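PDB 5JH8: probable chitinase from Chromobacterium violaceum, which probably binds chitin and hydrolyses it as a family 18 glycoside hydrolase with a TIM-barrel fold. Local coordinates for residues Q128-G131 / R132-A136; Y159-L163 / R164-A168. One frame throughout, in Å; residues are numbered along the deposited sequence.

Contact 1: residues Q128-G131 / R132-A136; sequences QVLG and RALHA
Arg132, Ala133, Leu134 and His135 each give their backbone N-H to the carbonyl oxygen four residues earlier, from Gln128 O to Gly131 O, with N...O distances of 2.9 to 3.1 Å and N-H...O angles of 155° or more. These are consecutive i to i+4 bonds over about two turns of alpha-helix 120-135, an outer helix of the family 18 TIM barrel. On its inner side Leu130 and Leu134, one turn apart, meet through Leu130 CG and Leu134 CD1 at 3.8 Å. Leu130 has CG anti to the backbone N (chi1 178°), which swings the branch beside its carbonyl carbon and on toward Leu134. The same pair reaches Val110 and Ile108 of strand 107-111, while Val129 and Ala133 both touch Val93 of helix 89-96. The outward side is polar. Arg132 bends at chi3 (-70°) and folds back along the turn, laying its guanidinium over Gln128 O, which sits 3.6 Å above the centre of the plane. One water in that plane accepts from Arg132 NH2 at 2.9 Å and donates to Gln128 OE1, so the two side chains are bridged at i, i+4. Farther along, NE2 of His135 is hydrogen-bonded to Asp171, and one face of the imidazole covers Gly131 O, which lies 3.0 Å from His135 CG.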
loop_
_atom_site.group_PDB
_atom_site.type_symbol
_atom_site.label_atom_id
_atom_site.label_comp_id
_atom_site.label_asym_id
_atom_site.label_seq_id
_atom_site.Cartn_x
_atom_site.Cartn_y
_atom_site.Cartn_z
ATOM N N GLN A 128 10.237 -1.039 -16.862
ATOM C CA GLN A 128 10.995 -2.068 -17.576
ATOM C C GLN A 128 12.500 -1.861 -17.427
ATOM O O GLN A 128 13.256 -2.801 -17.126
ATOM C CB GLN A 128 10.615 -2.039 -19.058
ATOM C CG GLN A 128 9.229 -2.573 -19.350
ATOM C CD GLN A 128 8.741 -2.240 -20.759
ATOM O OE1 GLN A 128 9.337 -1.426 -21.467
ATOM N NE2 GLN A 128 7.635 -2.851 -21.153
ATOM N N VAL A 129 12.955 -0.636 -17.677
ATOM C CA VAL A 129 14.378 -0.331 -17.603
ATOM C C VAL A 129 14.877 -0.476 -16.173
ATOM O O VAL A 129 15.945 -1.042 -15.930
ATOM C CB VAL A 129 14.641 1.077 -18.175
ATOM C CG1 VAL A 129 16.093 1.498 -17.980
ATOM C CG2 VAL A 129 14.254 1.138 -19.637
ATOM N N LEU A 130 14.103 0.021 -15.212
ATOM C CA LEU A 130 14.487 -0.049 -13.813
ATOM C C LEU A 130 14.564 -1.491 -13.343
ATOM O O LEU A 130 15.511 -1.880 -12.645
ATOM C CB LEU A 130 13.493 0.752 -12.972
ATOM C CG LEU A 130 13.751 0.734 -11.469
ATOM C CD1 LEU A 130 15.095 1.315 -11.107
ATOM C CD2 LEU A 130 12.613 1.419 -10.727
ATOM N N GLY A 131 13.577 -2.307 -13.717
ATOM C CA GLY A 131 13.609 -3.707 -13.324
ATOM C C GLY A 131 14.842 -4.424 -13.844
ATOM O O GLY A 131 15.516 -5.159 -13.114
ATOM N N ARG A 132 15.190 -4.195 -15.109
ATOM C CA ARG A 132 16.383 -4.828 -15.651
ATOM C C ARG A 132 17.635 -4.355 -14.918
ATOM O O ARG A 132 18.527 -5.155 -14.625
ATOM C CB ARG A 132 16.484 -4.561 -17.149
ATOM C CG ARG A 132 15.540 -5.397 -18.013
ATOM C CD ARG A 132 15.866 -5.278 -19.496
ATOM N NE ARG A 132 15.554 -3.960 -20.040
ATOM C CZ ARG A 132 14.367 -3.601 -20.527
ATOM N NH1 ARG A 132 13.347 -4.453 -20.541
ATOM N NH2 ARG A 132 14.198 -2.379 -20.994
ATOM N N ALA A 133 17.712 -3.064 -14.597
ATOM C CA ALA A 133 18.890 -2.527 -13.926
ATOM C C ALA A 133 19.029 -3.084 -12.514
ATOM O O ALA A 133 20.137 -3.428 -12.085
ATOM C CB ALA A 133 18.849 -1.003 -13.921
ATOM N N LEU A 134 17.918 -3.175 -11.778
ATOM C CA LEU A 134 17.958 -3.767 -10.441
ATOM C C LEU A 134 18.316 -5.254 -10.510
ATOM O O LEU A 134 19.151 -5.740 -9.740
ATOM C CB LEU A 134 16.612 -3.541 -9.750
ATOM C CG LEU A 134 16.364 -2.100 -9.302
ATOM C CD1 LEU A 134 14.901 -1.909 -8.999
ATOM C CD2 LEU A 134 17.193 -1.749 -8.093
ATOM N N HIS A 135 17.714 -5.978 -11.453
ATOM C CA HIS A 135 17.984 -7.399 -11.573
ATOM C C HIS A 135 19.443 -7.658 -11.902
ATOM O O HIS A 135 20.017 -8.644 -11.423
ATOM C CB HIS A 135 17.043 -8.007 -12.608
ATOM C CG HIS A 135 15.618 -7.988 -12.170
ATOM N ND1 HIS A 135 14.557 -8.107 -13.040
ATOM C CD2 HIS A 135 15.086 -7.812 -10.941
ATOM C CE1 HIS A 135 13.429 -8.034 -12.357
ATOM N NE2 HIS A 135 13.725 -7.875 -11.079
ATOM N N ALA A 136 20.066 -6.778 -12.696
ATOM C CA ALA A 136 21.472 -6.933 -13.047
ATOM C C ALA A 136 22.371 -6.833 -11.830
ATOM O O ALA A 136 23.520 -7.280 -11.886
ATOM C CB ALA A 136 21.874 -5.865 -14.057
HETATM O O HOH W 1 11.743 -1.633 -22.262
#

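Contact 2: residues Y159-L163 / R164-A168; sequences YGYDL and RALGA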
loop_
_atom_site.group_PDB
_atom_site.type_symbol
_atom_site.label_atom_id
_atom_site.label_comp_id
_atom_site.label_asym_id
_atom_site.label_seq_id
_atom_site.Cartn_x
_atom_site.Cartn_y
_atom_site.Cartn_z
ATOM N N TYR A 159 -5.600 4.810 -15.908
ATOM C CA TYR A 159 -5.086 4.438 -17.218
ATOM C C TYR A 159 -3.563 4.538 -17.294
ATOM O O TYR A 159 -2.950 3.867 -18.131
ATOM C CB TYR A 159 -5.743 5.282 -18.320
ATOM C CG TYR A 159 -5.399 4.796 -19.709
ATOM C CD1 TYR A 159 -5.915 3.601 -20.190
ATOM C CD2 TYR A 159 -4.557 5.520 -20.538
ATOM C CE1 TYR A 159 -5.594 3.138 -21.434
ATOM C CE2 TYR A 159 -4.240 5.073 -21.806
ATOM C CZ TYR A 159 -4.760 3.877 -22.245
ATOM O OH TYR A 159 -4.462 3.408 -23.501
ATOM N N GLY A 160 -2.923 5.336 -16.440
ATOM C CA GLY A 160 -1.471 5.371 -16.438
ATOM C C GLY A 160 -0.812 4.074 -16.013
ATOM O O GLY A 160 0.402 3.941 -16.184
ATOM N N TYR A 161 -1.584 3.131 -15.456
ATOM C CA TYR A 161 -1.054 1.888 -14.900
ATOM C C TYR A 161 -1.454 0.707 -15.785
ATOM O O TYR A 161 -2.612 0.271 -15.790
ATOM C CB TYR A 161 -1.530 1.695 -13.471
ATOM C CG TYR A 161 -1.130 2.846 -12.581
ATOM C CD1 TYR A 161 0.114 2.865 -11.967
ATOM C CD2 TYR A 161 -1.966 3.928 -12.395
ATOM C CE1 TYR A 161 0.508 3.907 -11.164
ATOM C CE2 TYR A 161 -1.586 4.998 -11.614
ATOM C CZ TYR A 161 -0.351 4.989 -10.984
ATOM O OH TYR A 161 -0.005 6.074 -10.211
ATOM N N ASP A 162 -0.494 0.210 -16.561
ATOM C CA ASP A 162 -0.683 -0.939 -17.450
ATOM C C ASP A 162 -0.166 -2.147 -16.673
ATOM O O ASP A 162 1.038 -2.417 -16.640
ATOM C CB ASP A 162 0.123 -0.698 -18.718
ATOM C CG ASP A 162 0.042 -1.837 -19.720
ATOM O OD1 ASP A 162 -0.375 -2.970 -19.373
ATOM O OD2 ASP A 162 0.401 -1.576 -20.889
ATOM N N LEU A 163 -1.066 -2.850 -15.983
ATOM C CA LEU A 163 -0.618 -3.919 -15.087
ATOM C C LEU A 163 0.130 -5.004 -15.843
ATOM O O LEU A 163 1.109 -5.565 -15.334
ATOM C CB LEU A 163 -1.787 -4.543 -14.330
ATOM C CG LEU A 163 -2.139 -3.897 -12.988
ATOM C CD1 LEU A 163 -2.593 -2.474 -13.121
ATOM C CD2 LEU A 163 -3.187 -4.719 -12.273
ATOM N N ARG A 164 -0.342 -5.359 -17.035
ATOM C CA ARG A 164 0.357 -6.380 -17.809
ATOM C C ARG A 164 1.825 -6.007 -18.018
ATOM O O ARG A 164 2.729 -6.822 -17.782
ATOM C CB ARG A 164 -0.352 -6.611 -19.142
ATOM C CG ARG A 164 0.089 -7.860 -19.882
ATOM C CD ARG A 164 -0.749 -8.114 -21.145
ATOM N NE ARG A 164 -2.091 -8.632 -20.862
ATOM C CZ ARG A 164 -2.386 -9.920 -20.705
ATOM N NH1 ARG A 164 -1.444 -10.852 -20.821
ATOM N NH2 ARG A 164 -3.631 -10.278 -20.436
ATOM N N ALA A 165 2.084 -4.766 -18.436
ATOM C CA ALA A 165 3.459 -4.338 -18.693
ATOM C C ALA A 165 4.249 -4.224 -17.390
ATOM O O ALA A 165 5.404 -4.667 -17.297
ATOM C CB ALA A 165 3.478 -3.007 -19.446
ATOM N N LEU A 166 3.644 -3.625 -16.369
ATOM C CA LEU A 166 4.355 -3.409 -15.120
ATOM C C LEU A 166 4.696 -4.739 -14.465
ATOM O O LEU A 166 5.794 -4.921 -13.928
ATOM C CB LEU A 166 3.491 -2.557 -14.185
ATOM C CG LEU A 166 3.178 -1.121 -14.650
ATOM C CD1 LEU A 166 2.115 -0.440 -13.784
ATOM C CD2 LEU A 166 4.448 -0.283 -14.665
ATOM N N GLY A 167 3.738 -5.661 -14.480
ATOM C CA GLY A 167 3.938 -6.940 -13.837
ATOM C C GLY A 167 4.969 -7.798 -14.522
ATOM O O GLY A 167 5.598 -8.631 -13.876
ATOM N N ALA A 168 5.139 -7.635 -15.833
ATOM C CA ALA A 168 6.171 -8.390 -16.531
ATOM C C ALA A 168 7.570 -7.922 -16.148
ATOM O O ALA A 168 8.519 -8.703 -16.208
ATOM C CB ALA A 168 5.975 -8.282 -18.041
HETATM O O HOH W 2 -2.767 -3.997 -18.481
#
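Asp162 meets the first turn of the helix with its side chain and its backbone together. Among the polar contacts, Asp162 OD1 accepts from Ala165 N at 3.2 Å, with an N-H...O angle of 165°; the donor stands well out of the carboxylate plane, 71° from it. Setting CG anti to the backbone N (chi1 179°) turns the carboxylate toward the start of the helix. A water donates to Asp162 OD1 at 2.8 Å and accepts from Arg164 N at 3.1 Å, adding an indirect link to a second backbone N-H. Asp162 is thus the N-cap residue of helix 163-169, which follows strand 142-146 and its loop in the TIM barrel. Backbone bonds take over from there: Leu166 N to Asp162 O at 2.9 Å, and Gly167 N to Leu163 O at 2.8 Å. Two carbon contacts accompany these bonds. The Ala165 methyl, CB, is in van der Waals contact with the carboxylate carbon Asp162 CG at 3.6 Å, and both residues touch Ser124 of helix 120-135. The apolar one is made by Leu166, which sends CD1 to the ring edge of Tyr161, near the ring plane, and 4.2 Å from Tyr161 CB. The hydroxyl of that tyrosine is hydrogen-bonded to Phe112 O.

Contacts 1 and 2 follow one another along the chain, with centres about 16 Å apart and nearest atoms about 4 Å apart without touching. Both are partly buried, each combining buried leucines with an exposed arginine, but contact 1 lies farther from the chain centre, about 22 Å against 16 Å. Contact 1 is wholly inside helix 120-135; contact 2 spans the entry into helix 163-169. The two helices pack together, since Leu166 touches Phe123 and Ile127. Their chemistry follows position: in contact 1 every N-H from Arg132 to His135 finds a carbonyl four residues back; in contact 2 a water and a carboxylate meet those of Arg164 and Ala165, and the backbone pattern begins with Leu166.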